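Shikimate dehydrogenase (NADP(+)) (Listeria monocytogenes, PDB 3TNL) probably catalyses the reversible NADP(H)-dependent interconversion of 3-dehydroshikimate and shikimate, a step of the chorismate pathway that leads to the aromatic amino acids. Local coordinates at residues S50-M55 and Y67-F72; A192-T197 and A209-I214; E215-L220 and L246-D251; V259-V262 and K268-L271. All coordinates share one frame; numbering follows the deposited sequence.

Contact 1. Residues S50-M55 and Y67-F72; sequences SLSPTM and YVYLAF
Tyr69 OH is hydrogen-bonded to Asn95 OD1 on strand 93-96, and across the contact it rests 3.5 Å from Ser52 CB. Ser52, at the start of helix 52-63, thus offers the hydroxyl a carbon contact, while the polar partner is Asn95. Tyr69 CG is anti to the backbone N (chi1 -175°), which sends the ring from strand 67-73 across the first turn of the helix. Pro53 lies against the ring at CD1 and CE1. Pro53 CA approaches Tyr69 CD1 obliquely at 3.4 Å, and Pro53 CG lies 3.6 Å from the same CD1. Over one face of the ring stands the backbone O of Ser52, set toward the rim. The two segments belong to a beta-alpha-beta unit, strand 38-44, helix 52-63 and strand 67-73, in the shikimate-binding domain. Ser50, Leu51 and Ser52 bind shikimate, so Tyr69 touches one of the substrate-binding residues, Ser52. Ser50 OG accepts from Ser52 N at 3.0 Å with an N-H...O angle of 158°, a capping bond that helps fix the turn into the helix. His56 stacks on the Tyr69 ring, and Trp300 of helix 286-301 also touches this residue. Pro53 packs in addition on Thr34 of the second subunit.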
# COMPACT_ATOMS: atom_id res chain seq x y z
N SER B 50 -2.58 6.91 -14.36
CA SER B 50 -3.83 6.15 -14.38
C SER B 50 -4.93 6.85 -13.58
O SER B 50 -4.65 7.42 -12.54
CB SER B 50 -3.62 4.77 -13.75
OG SER B 50 -4.84 4.01 -13.68
N LEU B 51 -6.17 6.73 -14.05
CA LEU B 51 -7.31 7.23 -13.31
C LEU B 51 -7.97 6.11 -12.48
O LEU B 51 -8.93 6.36 -11.77
CB LEU B 51 -8.33 7.91 -14.24
CG LEU B 51 -7.86 9.18 -14.97
CD1 LEU B 51 -9.00 9.74 -15.83
CD2 LEU B 51 -7.34 10.26 -14.04
N SER B 52 -7.45 4.88 -12.54
CA SER B 52 -8.03 3.79 -11.77
C SER B 52 -7.99 4.10 -10.26
O SER B 52 -8.97 3.85 -9.58
CB SER B 52 -7.38 2.43 -12.09
OG SER B 52 -7.75 1.99 -13.39
N PRO B 53 -6.88 4.68 -9.75
CA PRO B 53 -6.89 4.95 -8.31
C PRO B 53 -7.98 5.93 -7.92
O PRO B 53 -8.63 5.74 -6.88
CB PRO B 53 -5.49 5.49 -8.02
CG PRO B 53 -4.66 4.84 -9.06
CD PRO B 53 -5.52 4.80 -10.31
N THR B 54 -8.21 6.95 -8.73
CA THR B 54 -9.27 7.90 -8.46
C THR B 54 -10.63 7.19 -8.44
O THR B 54 -11.43 7.38 -7.53
CB THR B 54 -9.22 9.04 -9.47
OG1 THR B 54 -8.01 9.78 -9.28
CG2 THR B 54 -10.38 9.99 -9.23
N MET B 55 -10.90 6.38 -9.45
CA MET B 55 -12.13 5.62 -9.50
C MET B 55 -12.35 4.80 -8.22
O MET B 55 -13.39 4.91 -7.58
CB MET B 55 -12.15 4.72 -10.73
CG MET B 55 -13.21 3.62 -10.71
SD MET B 55 -13.52 2.80 -12.31
CE MET B 55 -11.91 2.12 -12.66
N TYR B 67 -10.56 0.83 2.51
CA TYR B 67 -9.53 0.45 1.57
C TYR B 67 -9.02 1.69 0.86
O TYR B 67 -9.69 2.72 0.80
CB TYR B 67 -10.07 -0.50 0.49
CG TYR B 67 -10.26 -1.95 0.85
CD1 TYR B 67 -9.18 -2.84 0.86
CD2 TYR B 67 -11.52 -2.47 1.09
CE1 TYR B 67 -9.35 -4.18 1.15
CE2 TYR B 67 -11.70 -3.82 1.37
CZ TYR B 67 -10.61 -4.67 1.40
OH TYR B 67 -10.77 -6.00 1.69
N VAL B 68 -7.81 1.56 0.34
CA VAL B 68 -7.19 2.57 -0.49
C VAL B 68 -6.58 1.82 -1.65
O VAL B 68 -6.23 0.64 -1.51
CB VAL B 68 -6.13 3.40 0.26
CG1 VAL B 68 -6.79 4.32 1.28
CG2 VAL B 68 -5.12 2.49 0.93
N TYR B 69 -6.46 2.50 -2.80
CA TYR B 69 -5.92 1.92 -4.02
C TYR B 69 -4.72 2.76 -4.44
O TYR B 69 -4.80 3.98 -4.56
CB TYR B 69 -7.02 1.96 -5.08
CG TYR B 69 -6.77 1.32 -6.41
CD1 TYR B 69 -5.90 1.89 -7.34
CD2 TYR B 69 -7.46 0.18 -6.79
CE1 TYR B 69 -5.73 1.35 -8.60
CE2 TYR B 69 -7.26 -0.41 -8.05
CZ TYR B 69 -6.42 0.20 -8.95
OH TYR B 69 -6.25 -0.35 -10.22
N LEU B 70 -3.61 2.09 -4.64
CA LEU B 70 -2.35 2.73 -5.04
C LEU B 70 -1.70 2.01 -6.22
O LEU B 70 -1.85 0.80 -6.39
CB LEU B 70 -1.32 2.72 -3.91
CG LEU B 70 -1.67 3.46 -2.63
CD1 LEU B 70 -0.58 3.18 -1.57
CD2 LEU B 70 -1.81 4.97 -2.91
N ALA B 71 -0.98 2.78 -7.03
CA ALA B 71 -0.24 2.28 -8.17
C ALA B 71 1.23 2.18 -7.80
O ALA B 71 1.77 2.95 -7.01
CB ALA B 71 -0.40 3.21 -9.39
N PHE B 72 1.88 1.17 -8.40
CA PHE B 72 3.34 0.90 -8.27
C PHE B 72 3.92 0.63 -9.66
O PHE B 72 3.34 -0.10 -10.44
CB PHE B 72 3.62 -0.28 -7.31
CG PHE B 72 2.97 -0.09 -5.97
CD1 PHE B 72 3.58 0.67 -5.00
CD2 PHE B 72 1.74 -0.64 -5.70
CE1 PHE B 72 2.97 0.90 -3.78
CE2 PHE B 72 1.10 -0.38 -4.49
CZ PHE B 72 1.73 0.38 -3.51

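Contact 2. Residues A192-T197 and A209-I214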
# COMPACT_ATOMS: atom_id res chain seq x y z
N ALA B 192 -0.20 -12.75 -35.70
CA ALA B 192 -0.07 -14.11 -35.17
C ALA B 192 -0.90 -14.35 -33.90
O ALA B 192 -1.41 -15.44 -33.67
CB ALA B 192 1.39 -14.48 -34.94
N ASN B 193 -1.04 -13.33 -33.07
CA ASN B 193 -1.86 -13.43 -31.88
C ASN B 193 -3.32 -13.57 -32.29
O ASN B 193 -4.08 -14.32 -31.70
CB ASN B 193 -1.72 -12.19 -30.99
CG ASN B 193 -2.48 -12.35 -29.70
OD1 ASN B 193 -2.29 -13.36 -28.99
ND2 ASN B 193 -3.36 -11.39 -29.40
N ALA B 194 -3.74 -12.81 -33.30
CA ALA B 194 -5.12 -12.93 -33.77
C ALA B 194 -5.38 -14.36 -34.30
O ALA B 194 -6.48 -14.90 -34.13
CB ALA B 194 -5.44 -11.88 -34.85
N GLU B 195 -4.37 -14.95 -34.95
CA GLU B 195 -4.52 -16.34 -35.47
C GLU B 195 -4.74 -17.29 -34.28
O GLU B 195 -5.58 -18.19 -34.34
CB GLU B 195 -3.32 -16.74 -36.32
CG GLU B 195 -3.25 -16.02 -37.65
CD GLU B 195 -1.95 -16.32 -38.43
OE1 GLU B 195 -0.87 -16.27 -37.82
OE2 GLU B 195 -2.02 -16.56 -39.66
N LYS B 196 -4.01 -17.06 -33.20
CA LYS B 196 -4.21 -17.87 -31.98
C LYS B 196 -5.61 -17.66 -31.39
O LYS B 196 -6.28 -18.62 -30.99
CB LYS B 196 -3.12 -17.57 -30.94
CG LYS B 196 -1.77 -18.25 -31.25
CD LYS B 196 -0.83 -18.26 -30.02
CE LYS B 196 -0.45 -16.88 -29.53
NZ LYS B 196 0.51 -16.96 -28.36
N THR B 197 -6.10 -16.41 -31.38
CA THR B 197 -7.42 -16.12 -30.87
C THR B 197 -8.50 -16.87 -31.68
O THR B 197 -9.44 -17.42 -31.11
CB THR B 197 -7.65 -14.64 -30.89
OG1 THR B 197 -6.70 -14.04 -29.99
CG2 THR B 197 -9.09 -14.27 -30.49
N ALA B 209 -15.27 -17.93 -35.67
CA ALA B 209 -14.30 -16.86 -35.78
C ALA B 209 -13.46 -16.99 -37.04
O ALA B 209 -13.12 -18.09 -37.49
CB ALA B 209 -13.40 -16.85 -34.54
N GLN B 210 -13.09 -15.84 -37.59
CA GLN B 210 -12.21 -15.76 -38.74
C GLN B 210 -11.41 -14.47 -38.68
O GLN B 210 -11.84 -13.52 -38.02
CB GLN B 210 -12.94 -15.90 -40.06
CG GLN B 210 -14.03 -14.99 -40.29
CD GLN B 210 -14.96 -15.45 -41.46
OE1 GLN B 210 -14.64 -16.35 -42.26
NE2 GLN B 210 -16.08 -14.78 -41.57
N LEU B 211 -10.24 -14.49 -39.33
CA LEU B 211 -9.31 -13.36 -39.38
C LEU B 211 -8.98 -12.96 -40.82
O LEU B 211 -8.78 -13.82 -41.68
CB LEU B 211 -8.01 -13.75 -38.68
CG LEU B 211 -6.85 -12.76 -38.74
CD1 LEU B 211 -7.13 -11.45 -38.04
CD2 LEU B 211 -5.60 -13.47 -38.18
N PHE B 212 -8.94 -11.66 -41.07
CA PHE B 212 -8.57 -11.09 -42.34
C PHE B 212 -7.63 -9.89 -42.16
O PHE B 212 -7.58 -9.26 -41.11
CB PHE B 212 -9.80 -10.57 -43.05
CG PHE B 212 -10.88 -11.62 -43.23
CD1 PHE B 212 -10.79 -12.56 -44.22
CD2 PHE B 212 -11.99 -11.63 -42.39
CE1 PHE B 212 -11.81 -13.51 -44.38
CE2 PHE B 212 -13.01 -12.56 -42.58
CZ PHE B 212 -12.89 -13.50 -43.56
N ASP B 213 -6.91 -9.55 -43.23
CA ASP B 213 -6.06 -8.36 -43.26
C ASP B 213 -7.00 -7.15 -43.34
O ASP B 213 -7.97 -7.16 -44.09
CB ASP B 213 -5.20 -8.45 -44.53
CG ASP B 213 -4.10 -7.43 -44.61
OD1 ASP B 213 -3.08 -7.78 -45.28
OD2 ASP B 213 -4.17 -6.34 -44.03
N ILE B 214 -6.68 -6.08 -42.61
CA ILE B 214 -7.44 -4.84 -42.66
C ILE B 214 -7.41 -4.23 -44.08
O ILE B 214 -8.25 -3.40 -44.43
CB ILE B 214 -6.93 -3.81 -41.57
CG1 ILE B 214 -7.86 -2.59 -41.43
CG2 ILE B 214 -5.48 -3.36 -41.88
CD1 ILE B 214 -9.28 -2.93 -40.95
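Leu211 carries this contact, reaching from strand 208-213 to helix 191-204 with both methyl groups. The buried, closely packed part is at Ala194. Its CB lies 3.6 Å from Leu211 CD1 and 3.7 Å from Leu211 CD2, so the small alanine fits against the fork of the leucine. Leu211 CG is anti to the backbone N (chi1 174°), which carries the fork toward the helix. This side is closed further by Ile183 of strand 180-185 and by Tyr191 and Val198 of the helix, all of which touch Leu211. The strand, helix and strand form a right-handed beta-alpha-beta crossover of the Rossmann-type nucleotide-binding domain, with 208-213 at the edge of the parallel sheet. Ala194 also touches Ala162, a residue of the glycine-rich turn at the cofactor. The solvent side is at Glu195, which is exposed. Its CG still comes within 3.5 Å of Leu211 CD2, the two side chains crossing at about a right angle. Beyond CG the chain runs on extended (chi2 174°), and the carboxylate makes no contact with Leu211. Asn193 ND2, one residue before Ala194, is hydrogen-bonded to the backbone O of Ala162, a second link between helix 191-204 and that turn.

Contact 3. Residues E215-L220 and L246-D251. With NAD (nicotinamide-adenine-dinucleotide), chain H.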
# COMPACT_ATOMS: atom_id res chain seq x y z
N GLU B 215 -6.43 -4.59 -44.87
CA GLU B 215 -6.36 -4.11 -46.26
C GLU B 215 -7.38 -4.76 -47.20
O GLU B 215 -7.55 -4.29 -48.33
CB GLU B 215 -4.95 -4.30 -46.81
CG GLU B 215 -3.94 -3.38 -46.10
CD GLU B 215 -4.38 -1.88 -46.06
OE1 GLU B 215 -4.33 -1.24 -44.96
OE2 GLU B 215 -4.81 -1.34 -47.11
N ASP B 216 -8.07 -5.81 -46.73
CA ASP B 216 -9.07 -6.53 -47.55
C ASP B 216 -10.41 -5.84 -47.40
O ASP B 216 -11.31 -6.28 -46.67
CB ASP B 216 -9.11 -7.99 -47.12
CG ASP B 216 -9.92 -8.86 -48.05
OD1 ASP B 216 -10.65 -8.33 -48.91
OD2 ASP B 216 -9.80 -10.08 -47.89
N HIS B 217 -10.53 -4.73 -48.11
CA HIS B 217 -11.69 -3.91 -48.01
C HIS B 217 -12.97 -4.59 -48.47
O HIS B 217 -14.02 -4.36 -47.88
CB HIS B 217 -11.53 -2.60 -48.77
CG HIS B 217 -10.44 -1.71 -48.26
ND1 HIS B 217 -10.06 -0.56 -48.93
CD2 HIS B 217 -9.61 -1.83 -47.20
CE1 HIS B 217 -9.08 0.02 -48.26
NE2 HIS B 217 -8.77 -0.74 -47.23
N GLU B 218 -12.90 -5.40 -49.51
CA GLU B 218 -14.11 -6.08 -49.97
C GLU B 218 -14.59 -7.09 -48.94
O GLU B 218 -15.79 -7.16 -48.70
CB GLU B 218 -13.98 -6.61 -51.39
CG GLU B 218 -14.02 -5.44 -52.43
CD GLU B 218 -15.28 -4.54 -52.36
OE1 GLU B 218 -16.41 -4.99 -52.00
OE2 GLU B 218 -15.14 -3.35 -52.71
N GLN B 219 -13.69 -7.80 -48.27
CA GLN B 219 -14.13 -8.70 -47.20
C GLN B 219 -14.73 -7.90 -46.04
O GLN B 219 -15.75 -8.27 -45.46
CB GLN B 219 -13.01 -9.58 -46.69
CG GLN B 219 -13.52 -10.67 -45.80
CD GLN B 219 -14.18 -11.80 -46.59
OE1 GLN B 219 -13.62 -12.29 -47.57
NE2 GLN B 219 -15.37 -12.20 -46.19
N LEU B 220 -14.09 -6.78 -45.70
CA LEU B 220 -14.62 -5.92 -44.63
C LEU B 220 -16.07 -5.44 -44.91
O LEU B 220 -16.89 -5.41 -44.02
CB LEU B 220 -13.66 -4.73 -44.42
CG LEU B 220 -14.01 -3.78 -43.27
CD1 LEU B 220 -13.96 -4.50 -41.92
CD2 LEU B 220 -13.08 -2.60 -43.27
N LEU B 246 -9.50 3.52 -39.51
CA LEU B 246 -9.30 2.33 -40.33
C LEU B 246 -10.52 2.01 -41.23
O LEU B 246 -10.45 1.11 -42.03
CB LEU B 246 -9.00 1.13 -39.47
CG LEU B 246 -7.67 1.21 -38.69
CD1 LEU B 246 -7.53 0.01 -37.74
CD2 LEU B 246 -6.43 1.37 -39.63
N LEU B 247 -11.61 2.77 -41.14
CA LEU B 247 -12.80 2.49 -41.97
C LEU B 247 -12.54 2.99 -43.40
O LEU B 247 -12.27 4.19 -43.57
CB LEU B 247 -14.02 3.21 -41.43
CG LEU B 247 -15.32 3.00 -42.22
CD1 LEU B 247 -15.79 1.55 -42.09
CD2 LEU B 247 -16.36 4.01 -41.72
N PRO B 248 -12.64 2.11 -44.41
CA PRO B 248 -12.35 2.57 -45.76
C PRO B 248 -13.39 3.49 -46.40
O PRO B 248 -13.04 4.40 -47.11
CB PRO B 248 -12.23 1.25 -46.57
CG PRO B 248 -11.88 0.24 -45.57
CD PRO B 248 -12.62 0.63 -44.34
N SER B 249 -14.66 3.21 -46.14
CA SER B 249 -15.74 3.90 -46.79
C SER B 249 -16.98 4.01 -45.91
O SER B 249 -17.40 3.03 -45.27
CB SER B 249 -16.07 3.13 -48.07
OG SER B 249 -17.01 3.82 -48.87
N ALA B 250 -17.57 5.20 -45.89
CA ALA B 250 -18.77 5.45 -45.11
C ALA B 250 -19.92 4.54 -45.55
O ALA B 250 -20.76 4.15 -44.70
CB ALA B 250 -19.20 6.95 -45.19
N ASP B 251 -19.95 4.17 -46.83
CA ASP B 251 -21.04 3.33 -47.36
C ASP B 251 -20.95 1.86 -46.93
O ASP B 251 -21.81 1.04 -47.29
CB ASP B 251 -21.15 3.45 -48.89
CG ASP B 251 -19.97 2.84 -49.62
OD1 ASP B 251 -19.91 3.01 -50.86
OD2 ASP B 251 -19.11 2.17 -49.03
PA NAD H . -2.01 -3.24 -28.00
O1A NAD H . -0.68 -2.49 -28.11
O2A NAD H . -2.05 -4.50 -27.16
O5B NAD H . -2.58 -3.50 -29.49
C5B NAD H . -2.56 -2.53 -30.54
C4B NAD H . -3.51 -2.96 -31.66
O4B NAD H . -3.67 -1.88 -32.59
C3B NAD H . -2.93 -4.08 -32.51
O3B NAD H . -4.04 -4.86 -33.03
C2B NAD H . -2.25 -3.38 -33.66
O2B NAD H . -2.19 -4.16 -34.85
C1B NAD H . -3.18 -2.20 -33.87
N9A NAD H . -2.61 -1.00 -34.49
C8A NAD H . -1.80 -0.11 -33.87
N7A NAD H . -1.52 0.91 -34.71
C5A NAD H . -2.15 0.70 -35.89
C6A NAD H . -2.27 1.34 -37.11
N6A NAD H . -1.66 2.51 -37.32
N1A NAD H . -3.06 0.82 -38.08
C2A NAD H . -3.70 -0.36 -37.89
N3A NAD H . -3.63 -1.05 -36.73
C4A NAD H . -2.88 -0.56 -35.72
O3 NAD H . -3.06 -2.16 -27.46
PN NAD H . -4.32 -2.41 -26.50
O1N NAD H . -3.92 -2.45 -25.04
O2N NAD H . -5.19 -3.53 -27.08
O5D NAD H . -5.14 -1.03 -26.60
C5D NAD H . -5.70 -0.66 -27.86
C4D NAD H . -6.62 0.50 -27.55
O4D NAD H . -7.58 0.10 -26.56
C3D NAD H . -5.85 1.67 -26.94
O3D NAD H . -6.26 2.87 -27.61
C2D NAD H . -6.28 1.68 -25.48
O2D NAD H . -6.20 3.00 -24.88
C1D NAD H . -7.69 1.13 -25.56
N1N NAD H . -8.22 0.50 -24.35
C2N NAD H . -9.36 0.96 -23.81
C3N NAD H . -9.90 0.37 -22.67
C7N NAD H . -11.16 0.87 -22.04
O7N NAD H . -11.33 0.55 -20.87
N7N NAD H . -12.05 1.58 -22.77
C4N NAD H . -9.23 -0.72 -22.09
C5N NAD H . -8.06 -1.18 -22.67
C6N NAD H . -7.56 -0.55 -23.81
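Pro248 meets His217 and Leu220, two residues one turn apart on helix 217-226. From CB to CD the proline ring passes from the histidine to the leucine. Pro248 CB lies 3.7 Å from His217 ND1 and almost as near His217 CE1. Pro248 CG, the tip of the ring, stands over the middle of the imidazole face. It is 3.5 Å from the His217 ring centroid and only 12° off the ring normal, a CH-pi contact. The same CG also comes 3.8 Å from Leu220 CD2. Pro248 CD turns to the leucine and meets Leu220 CD2 at 3.4 Å, closer than usual for two carbons. Leu220 has CG anti to its backbone N (chi1 -175°). This directs CD2 at the proline, while Phe184 and Phe230 of the central sheet touch the same leucine. Asp216 is the N-cap of the helix, and its OD1 accepts from Gln219 N at 3.2 Å, from well above the carboxylate plane. Asp251 OD2 on the loop makes a salt bridge to Arg221 NH1 of the helix. Two residues before the proline, Leu246 CD2 lies 3.7 Å from NAD C2A, so the loop also borders the adenine in the Rossmann-type domain. Between Pro248 and the helix the chemistry is apolar and CH-pi, so it relies on shape and dispersion, whereas charge joins the two parts nearby at Asp251 and Arg221.

Contact 4. Residues V259-V262 and K268-L271. With NAD (nicotinamide-adenine-dinucleotide), chain H.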
# COMPACT_ATOMS: atom_id res chain seq x y z
N VAL B 259 -21.83 1.07 -33.96
CA VAL B 259 -20.38 1.25 -34.13
C VAL B 259 -19.80 1.60 -32.75
O VAL B 259 -20.26 2.53 -32.07
CB VAL B 259 -20.01 2.29 -35.19
CG1 VAL B 259 -18.49 2.42 -35.29
CG2 VAL B 259 -20.62 1.88 -36.54
N SER B 260 -18.82 0.81 -32.34
CA SER B 260 -18.23 0.90 -31.01
C SER B 260 -16.73 1.17 -31.07
O SER B 260 -16.07 0.67 -31.97
CB SER B 260 -18.50 -0.46 -30.33
OG SER B 260 -17.61 -0.75 -29.29
N ASP B 261 -16.20 2.00 -30.16
CA ASP B 261 -14.76 2.22 -30.10
C ASP B 261 -14.32 2.02 -28.67
O ASP B 261 -15.05 2.41 -27.75
CB ASP B 261 -14.42 3.65 -30.60
CG ASP B 261 -13.02 3.73 -31.22
OD1 ASP B 261 -12.90 4.36 -32.31
OD2 ASP B 261 -12.08 3.12 -30.68
N VAL B 262 -13.20 1.36 -28.48
CA VAL B 262 -12.61 1.21 -27.15
C VAL B 262 -12.01 2.55 -26.69
O VAL B 262 -11.84 2.79 -25.51
CB VAL B 262 -11.54 0.10 -27.09
CG1 VAL B 262 -12.18 -1.28 -27.35
CG2 VAL B 262 -10.36 0.42 -28.02
N LYS B 268 -15.10 11.14 -29.02
CA LYS B 268 -15.66 10.77 -30.32
C LYS B 268 -14.53 10.70 -31.33
O LYS B 268 -14.05 11.73 -31.79
CB LYS B 268 -16.73 11.78 -30.73
CG LYS B 268 -17.58 11.35 -31.91
CD LYS B 268 -18.54 12.45 -32.38
CE LYS B 268 -19.42 12.96 -31.28
NZ LYS B 268 -20.55 13.83 -31.81
N THR B 269 -14.04 9.49 -31.57
CA THR B 269 -13.02 9.26 -32.58
C THR B 269 -13.56 9.57 -33.97
O THR B 269 -14.77 9.77 -34.14
CB THR B 269 -12.54 7.85 -32.62
OG1 THR B 269 -13.70 7.00 -32.79
CG2 THR B 269 -11.78 7.47 -31.34
N ARG B 270 -12.67 9.68 -34.95
CA ARG B 270 -13.12 9.93 -36.32
C ARG B 270 -14.07 8.83 -36.76
O ARG B 270 -15.08 9.12 -37.43
CB ARG B 270 -11.95 10.12 -37.29
CG ARG B 270 -12.33 10.40 -38.73
CD ARG B 270 -13.18 11.65 -38.88
NE ARG B 270 -13.57 11.78 -40.28
CZ ARG B 270 -14.71 12.30 -40.71
NH1 ARG B 270 -14.96 12.29 -42.02
NH2 ARG B 270 -15.65 12.75 -39.87
N LEU B 271 -13.78 7.58 -36.43
CA LEU B 271 -14.72 6.48 -36.73
C LEU B 271 -16.12 6.80 -36.18
O LEU B 271 -17.09 6.60 -36.90
CB LEU B 271 -14.21 5.17 -36.14
CG LEU B 271 -15.16 3.97 -36.23
CD1 LEU B 271 -15.43 3.62 -37.68
CD2 LEU B 271 -14.55 2.78 -35.48
PA NAD H . -2.01 -3.24 -28.00
O1A NAD H . -0.68 -2.49 -28.11
O2A NAD H . -2.05 -4.50 -27.16
O5B NAD H . -2.58 -3.50 -29.49
C5B NAD H . -2.56 -2.53 -30.54
C4B NAD H . -3.51 -2.96 -31.66
O4B NAD H . -3.67 -1.88 -32.59
C3B NAD H . -2.93 -4.08 -32.51
O3B NAD H . -4.04 -4.86 -33.03
C2B NAD H . -2.25 -3.38 -33.66
O2B NAD H . -2.19 -4.16 -34.85
C1B NAD H . -3.18 -2.20 -33.87
N9A NAD H . -2.61 -1.00 -34.49
C8A NAD H . -1.80 -0.11 -33.87
N7A NAD H . -1.52 0.91 -34.71
C5A NAD H . -2.15 0.70 -35.89
C6A NAD H . -2.27 1.34 -37.11
N6A NAD H . -1.66 2.51 -37.32
N1A NAD H . -3.06 0.82 -38.08
C2A NAD H . -3.70 -0.36 -37.89
N3A NAD H . -3.63 -1.05 -36.73
C4A NAD H . -2.88 -0.56 -35.72
O3 NAD H . -3.06 -2.16 -27.46
PN NAD H . -4.32 -2.41 -26.50
O1N NAD H . -3.92 -2.45 -25.04
O2N NAD H . -5.19 -3.53 -27.08
O5D NAD H . -5.14 -1.03 -26.60
C5D NAD H . -5.70 -0.66 -27.86
C4D NAD H . -6.62 0.50 -27.55
O4D NAD H . -7.58 0.10 -26.56
C3D NAD H . -5.85 1.67 -26.94
O3D NAD H . -6.26 2.87 -27.61
C2D NAD H . -6.28 1.68 -25.48
O2D NAD H . -6.20 3.00 -24.88
C1D NAD H . -7.69 1.13 -25.56
N1N NAD H . -8.22 0.50 -24.35
C2N NAD H . -9.36 0.96 -23.81
C3N NAD H . -9.90 0.37 -22.67
C7N NAD H . -11.16 0.87 -22.04
O7N NAD H . -11.33 0.55 -20.87
N7N NAD H . -12.05 1.58 -22.77
C4N NAD H . -9.23 -0.72 -22.09
C5N NAD H . -8.06 -1.18 -22.67
C6N NAD H . -7.56 -0.55 -23.81
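Asp261 and Leu271 each have much of their surface buried here, followed by Val259 and Thr269. Asp261 OD1 accepts a hydrogen bond from Thr269 OG1 at 2.8 Å. The hydroxyl comes in 39° out of the carboxylate plane, and the two side chains approach from opposite directions. Thr269 OG1 stands between its own backbone N and carbonyl carbon (chi1 54°). In that position it also caps helix 270-277 by accepting from Leu272 N. The other carboxylate oxygen, Asp261 OD2, is held by Asn232 ND2 and the backbone N of Val263. The buried carboxylate thus has partners at both oxygens. Leu271 gives the apolar half: its CG lies 3.8 Å from Val259 CG1. Leu271 CD2 also lies against the carboxylate, 3.9 Å from Asp261 OD1. Just past the strand, Val262 O accepts from NAD N7N at 3.0 Å, which ties the nicotinamide amide to the protein. Val262 CG2 also lies 3.2 Å from NAD O4D. Strand 258-261 runs in the parallel Rossmann-type sheet between strands 229-232 and 281-283. Helix 270-277 packs against it and belongs to the beta-alpha-beta unit that leads to strand 281-283, while Leu271 also touches Phe230 and Asn232 of strand 229-232.

Overall arrangement
Contact 1 belongs to the shikimate-binding domain, and the other three to the cofactor-binding domain. Contact 1 lies far from contacts 2 and 3, with centres 34 and 39 Å away, on the opposite side of the chain's centre; the centre of contact 4 is 27 Å from it. The side chain of Ser52 in contact 1 is about 8 Å from the NAD. Contacts 2 and 3 touch, Phe212 CE1 meeting Gln219 CG at 3.6 Å. Contacts 3 and 4 also touch, through Leu247 CB and Leu271 CD1 at 4.0 Å. Contact 3 reaches the adenine end of NAD and contact 4 the nicotinamide end. Contacts 2 and 4 reach the same sheet, their centres 21 Å apart.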